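Local coordinates for NlpC/P60 domain-containing protein (Mycobacterium avium subsp. paratuberculosis, PDB 3GT2), which is of unknown function but is the P60 domain of a mycobacterial antigen and, as a member of peptidase family C40, probably acts as a cysteine peptidase, at residues V7-M10 with D11-A15; G58-Q61 with Y62-G66. All coordinates share one frame; numbering follows the deposited sequence.

Contact 1: residues V7-M10 with D11-A15; sequences VRAM and DYQQA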
loop_
_atom_site.group_PDB
_atom_site.type_symbol
_atom_site.label_atom_id
_atom_site.label_comp_id
_atom_site.label_asym_id
_atom_site.label_seq_id
_atom_site.Cartn_x
_atom_site.Cartn_y
_atom_site.Cartn_z
ATOM N N VAL A 7 -21.853 11.848 -6.290
ATOM C CA VAL A 7 -20.581 12.077 -6.965
ATOM C C VAL A 7 -19.435 11.696 -6.033
ATOM O O VAL A 7 -18.400 11.194 -6.469
ATOM C CB VAL A 7 -20.431 13.550 -7.399
ATOM C CG1 VAL A 7 -19.064 13.780 -8.017
ATOM C CG2 VAL A 7 -21.530 13.934 -8.382
ATOM N N ARG A 8 -19.642 11.935 -4.743
ATOM C CA ARG A 8 -18.700 11.529 -3.714
ATOM C C ARG A 8 -18.444 10.025 -3.813
ATOM O O ARG A 8 -17.295 9.582 -3.882
ATOM C CB ARG A 8 -19.260 11.879 -2.336
ATOM C CG ARG A 8 -18.233 11.925 -1.224
ATOM C CD ARG A 8 -18.909 12.091 0.130
ATOM N NE ARG A 8 -17.942 12.282 1.207
ATOM C CZ ARG A 8 -17.729 13.439 1.826
ATOM N NH1 ARG A 8 -18.423 14.517 1.484
ATOM N NH2 ARG A 8 -16.827 13.517 2.793
ATOM N N ALA A 9 -19.518 9.243 -3.834
ATOM C CA ALA A 9 -19.398 7.793 -3.959
ATOM C C ALA A 9 -18.731 7.379 -5.269
ATOM O O ALA A 9 -17.872 6.503 -5.273
ATOM C CB ALA A 9 -20.759 7.122 -3.821
HETATM N N MSE A 10 -19.135 7.991 -6.380
HETATM C CA MSE A 10 -18.537 7.671 -7.675
HETATM C C MSE A 10 -17.050 8.014 -7.711
HETATM O O MSE A 10 -16.241 7.221 -8.180
HETATM C CB MSE A 10 -19.247 8.395 -8.818
HETATM C CG MSE A 10 -18.680 8.051 -10.179
HETATM SE SE MSE A 10 -19.605 8.990 -11.630
HETATM C CE MSE A 10 -19.231 10.837 -11.094
ATOM N N ASP A 11 -16.690 9.191 -7.210
ATOM C CA ASP A 11 -15.285 9.595 -7.198
ATOM C C ASP A 11 -14.447 8.629 -6.370
ATOM O O ASP A 11 -13.350 8.237 -6.772
ATOM C CB ASP A 11 -15.129 11.027 -6.680
ATOM C CG ASP A 11 -15.511 12.068 -7.720
ATOM O OD1 ASP A 11 -15.822 11.678 -8.866
ATOM O OD2 ASP A 11 -15.501 13.277 -7.393
ATOM N N TYR A 12 -14.976 8.247 -5.215
ATOM C CA TYR A 12 -14.340 7.264 -4.343
ATOM C C TYR A 12 -14.136 5.942 -5.078
ATOM O O TYR A 12 -13.050 5.387 -5.079
ATOM C CB TYR A 12 -15.213 7.060 -3.106
ATOM C CG TYR A 12 -14.848 5.883 -2.235
ATOM C CD1 TYR A 12 -13.597 5.789 -1.642
ATOM C CD2 TYR A 12 -15.773 4.883 -1.975
ATOM C CE1 TYR A 12 -13.273 4.717 -0.826
ATOM C CE2 TYR A 12 -15.460 3.809 -1.160
ATOM C CZ TYR A 12 -14.208 3.728 -0.590
ATOM O OH TYR A 12 -13.895 2.654 0.218
ATOM N N GLN A 13 -15.192 5.448 -5.716
ATOM C CA GLN A 13 -15.111 4.203 -6.471
ATOM C C GLN A 13 -14.151 4.309 -7.652
ATOM O O GLN A 13 -13.396 3.379 -7.947
ATOM C CB GLN A 13 -16.504 3.794 -6.955
ATOM C CG GLN A 13 -17.474 3.480 -5.827
ATOM C CD GLN A 13 -18.922 3.502 -6.288
ATOM O OE1 GLN A 13 -19.850 3.334 -5.486
ATOM N NE2 GLN A 13 -19.124 3.719 -7.585
ATOM N N GLN A 14 -14.188 5.445 -8.335
ATOM C CA GLN A 14 -13.306 5.658 -9.468
ATOM C C GLN A 14 -11.853 5.726 -9.024
ATOM O O GLN A 14 -10.976 5.130 -9.654
ATOM C CB GLN A 14 -13.675 6.947 -10.182
ATOM C CG GLN A 14 -14.525 6.761 -11.404
ATOM C CD GLN A 14 -14.623 8.042 -12.201
ATOM O OE1 GLN A 14 -15.378 8.945 -11.849
ATOM N NE2 GLN A 14 -13.842 8.137 -13.273
ATOM N N ALA A 15 -11.600 6.455 -7.939
ATOM C CA ALA A 15 -10.244 6.549 -7.395
ATOM C C ALA A 15 -9.740 5.178 -6.966
ATOM O O ALA A 15 -8.624 4.784 -7.281
ATOM C CB ALA A 15 -10.205 7.526 -6.224
#

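Contact 2: residues G58-Q61 with Y62-G66; sequences GLMQ and YAYAG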
loop_
_atom_site.group_PDB
_atom_site.type_symbol
_atom_site.label_atom_id
_atom_site.label_comp_id
_atom_site.label_asym_id
_atom_site.label_seq_id
_atom_site.Cartn_x
_atom_site.Cartn_y
_atom_site.Cartn_z
ATOM N N GLY A 58 7.013 2.414 -0.787
ATOM C CA GLY A 58 7.216 2.925 -2.137
ATOM C C GLY A 58 6.096 2.499 -3.069
ATOM O O GLY A 58 5.640 3.269 -3.910
ATOM N N LEU A 59 5.640 1.263 -2.920
ATOM C CA LEU A 59 4.589 0.767 -3.783
ATOM C C LEU A 59 3.260 1.478 -3.509
ATOM O O LEU A 59 2.513 1.802 -4.439
ATOM C CB LEU A 59 4.422 -0.741 -3.609
ATOM C CG LEU A 59 3.233 -1.350 -4.362
ATOM C CD1 LEU A 59 3.408 -1.256 -5.887
ATOM C CD2 LEU A 59 3.037 -2.796 -3.947
HETATM N N MSE A 60 2.965 1.719 -2.236
HETATM C CA MSE A 60 1.741 2.433 -1.905
HETATM C C MSE A 60 1.800 3.849 -2.482
HETATM O O MSE A 60 0.818 4.345 -3.029
HETATM C CB MSE A 60 1.512 2.496 -0.387
HETATM C CG MSE A 60 1.456 1.160 0.335
HETATM SE SE MSE A 60 -0.028 -0.003 -0.229
HETATM C CE MSE A 60 0.961 -1.293 -1.278
ATOM N N GLN A 61 2.952 4.496 -2.370
ATOM C CA GLN A 61 3.075 5.856 -2.890
ATOM C C GLN A 61 2.793 5.844 -4.384
ATOM O O GLN A 61 2.060 6.692 -4.896
ATOM C CB GLN A 61 4.471 6.425 -2.643
ATOM C CG GLN A 61 4.769 6.797 -1.209
ATOM C CD GLN A 61 6.012 7.662 -1.109
ATOM O OE1 GLN A 61 5.965 8.797 -0.626
ATOM N NE2 GLN A 61 7.131 7.138 -1.592
ATOM N N TYR A 62 3.389 4.884 -5.091
ATOM C CA TYR A 62 3.179 4.777 -6.537
ATOM C C TYR A 62 1.695 4.584 -6.884
ATOM O O TYR A 62 1.155 5.264 -7.765
ATOM C CB TYR A 62 3.992 3.623 -7.124
ATOM C CG TYR A 62 3.725 3.437 -8.602
ATOM C CD1 TYR A 62 4.263 4.312 -9.529
ATOM C CD2 TYR A 62 2.896 2.414 -9.057
ATOM C CE1 TYR A 62 4.022 4.155 -10.894
ATOM C CE2 TYR A 62 2.636 2.252 -10.405
ATOM C CZ TYR A 62 3.205 3.131 -11.322
ATOM O OH TYR A 62 2.949 2.983 -12.671
ATOM N N ALA A 63 1.049 3.628 -6.222
ATOM C CA ALA A 63 -0.324 3.273 -6.565
ATOM C C ALA A 63 -1.278 4.442 -6.302
ATOM O O ALA A 63 -2.065 4.828 -7.169
ATOM C CB ALA A 63 -0.759 2.040 -5.798
ATOM N N TYR A 64 -1.189 5.015 -5.107
ATOM C CA TYR A 64 -2.105 6.091 -4.724
ATOM C C TYR A 64 -1.890 7.402 -5.492
ATOM O O TYR A 64 -2.810 8.196 -5.632
ATOM C CB TYR A 64 -2.130 6.273 -3.190
ATOM C CG TYR A 64 -2.832 5.105 -2.516
ATOM C CD1 TYR A 64 -2.186 3.894 -2.340
ATOM C CD2 TYR A 64 -4.158 5.199 -2.121
ATOM C CE1 TYR A 64 -2.831 2.807 -1.751
ATOM C CE2 TYR A 64 -4.808 4.125 -1.535
ATOM C CZ TYR A 64 -4.150 2.935 -1.359
ATOM O OH TYR A 64 -4.808 1.864 -0.783
ATOM N N ALA A 65 -0.694 7.601 -6.041
ATOM C CA ALA A 65 -0.434 8.800 -6.830
ATOM C C ALA A 65 -1.402 8.922 -8.003
ATOM O O ALA A 65 -1.686 10.023 -8.455
ATOM C CB ALA A 65 0.989 8.806 -7.322
ATOM N N GLY A 66 -1.913 7.788 -8.485
ATOM C CA GLY A 66 -2.872 7.781 -9.579
ATOM C C GLY A 66 -4.194 8.468 -9.270
ATOM O O GLY A 66 -4.890 8.928 -10.174
#

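Contact 1: residues V7-M10 with D11-A15
Val7 and Asp11, one helical turn apart, lie side by side and point the same way, with Val7 CG1 3.7 Å from Asp11 OD2. CG1 reaches the carboxylate because it stands anti to the backbone N (chi1 176°), whereas Asp11 CG, beside its own backbone N (chi1 -77°), is directed back toward the preceding turn, 3.3 Å from Val7 O. Two glutamines make further local contacts: Gln13 CG lies 3.1 Å from Ala9 O, while Gln14 OE1 comes 3.8 Å from CG of Met10. Met10, modelled as selenomethionine, runs straight through its first two torsions and so lies alongside Gln14, pointing the same way. At this exposed position water can hydrate the Asp11 carboxylate and both glutamine amides. All this sits on the first turns of the helix 7-24, at the N-terminal end of the modelled chain. The backbone bonds are those of a regular alpha-helix: Asp11 N to Val7 O at 2.7 Å, Tyr12 N to Arg8 O, Gln13 N to Ala9 O, and Gln14 N to Met10 O at 2.7 Å. Tyr12 and Ala15 lie on the side that meets the rest of the domain, where the tyrosine touches Arg91 and Leu140 and the small alanine fits against Ala67 and Leu140.

Contact 2: residues G58-Q61 with Y62-G66
Met60, a selenomethionine, and Tyr64 stand one turn apart on the same side of a buried helix, and their side chains meet loosely, SE lying 4.3 Å from Tyr64 CE1. The tyrosine's CG is turned beside its own backbone N (chi1 -71°), which swings the ring back along the helix and brings its edge to Met60 O. That oxygen makes an in-plane edge contact with the ring, 3.1 Å from CD1, beside the hydrogen bond it accepts from Tyr64 N at 3.0 Å. Tyr62 takes the other choice: its CG is anti to the backbone N (chi1 176°), and the ring leads off another side of the helix; of its side chain, CB stays near the preceding turn, 3.6 Å from both Leu59 O and Gly58 O. There the ring forms a cation-pi pair with Arg22, whose NH2 also donates a hydrogen bond to Tyr62 O. Gln61 extends its chain away from the following turn, and its OE1 accepts a bond from Arg73, so the amide oxygen is satisfied within a buried setting. Ala63 and Ala65 present only a methyl group, Ala65 CB lying 3.4 Å from Gln61 O; the bond from Ala65 N to that oxygen is bent, at 140°. In the NlpC/P60 domain the helix 56-65 packs against the four-stranded antiparallel sheet: Met60 and Tyr64 touch Leu95 of strand 95-98 and Met108 of strand 105-111, Leu59 reaches Leu116 and Val118 of strand 114-118, and Tyr64 OH is hydrogen-bonded to Gly93 O, while on the Tyr62 side Arg22 comes from helix 7-24.

Both contacts are successive turns of single alpha-helices, and the two do not touch: their centres lie 18 Å apart and their nearest atoms about 6 Å. Contact 1 is a surface contact at the start of helix 7-24, most of whose residues there are exposed, among them Arg8, Asp11, Gln13 and Gln14. Contact 2 lies near the centre of the chain in helix 56-65, where Leu59, Met60 and Tyr64 touch the four-stranded sheet, Tyr62 pairs with Arg22, and the polar ends of Gln61 and Tyr64 have partners elsewhere in the domain. The two helices are nevertheless connected further along, since Arg22 lies late in the helix that contact 1 begins.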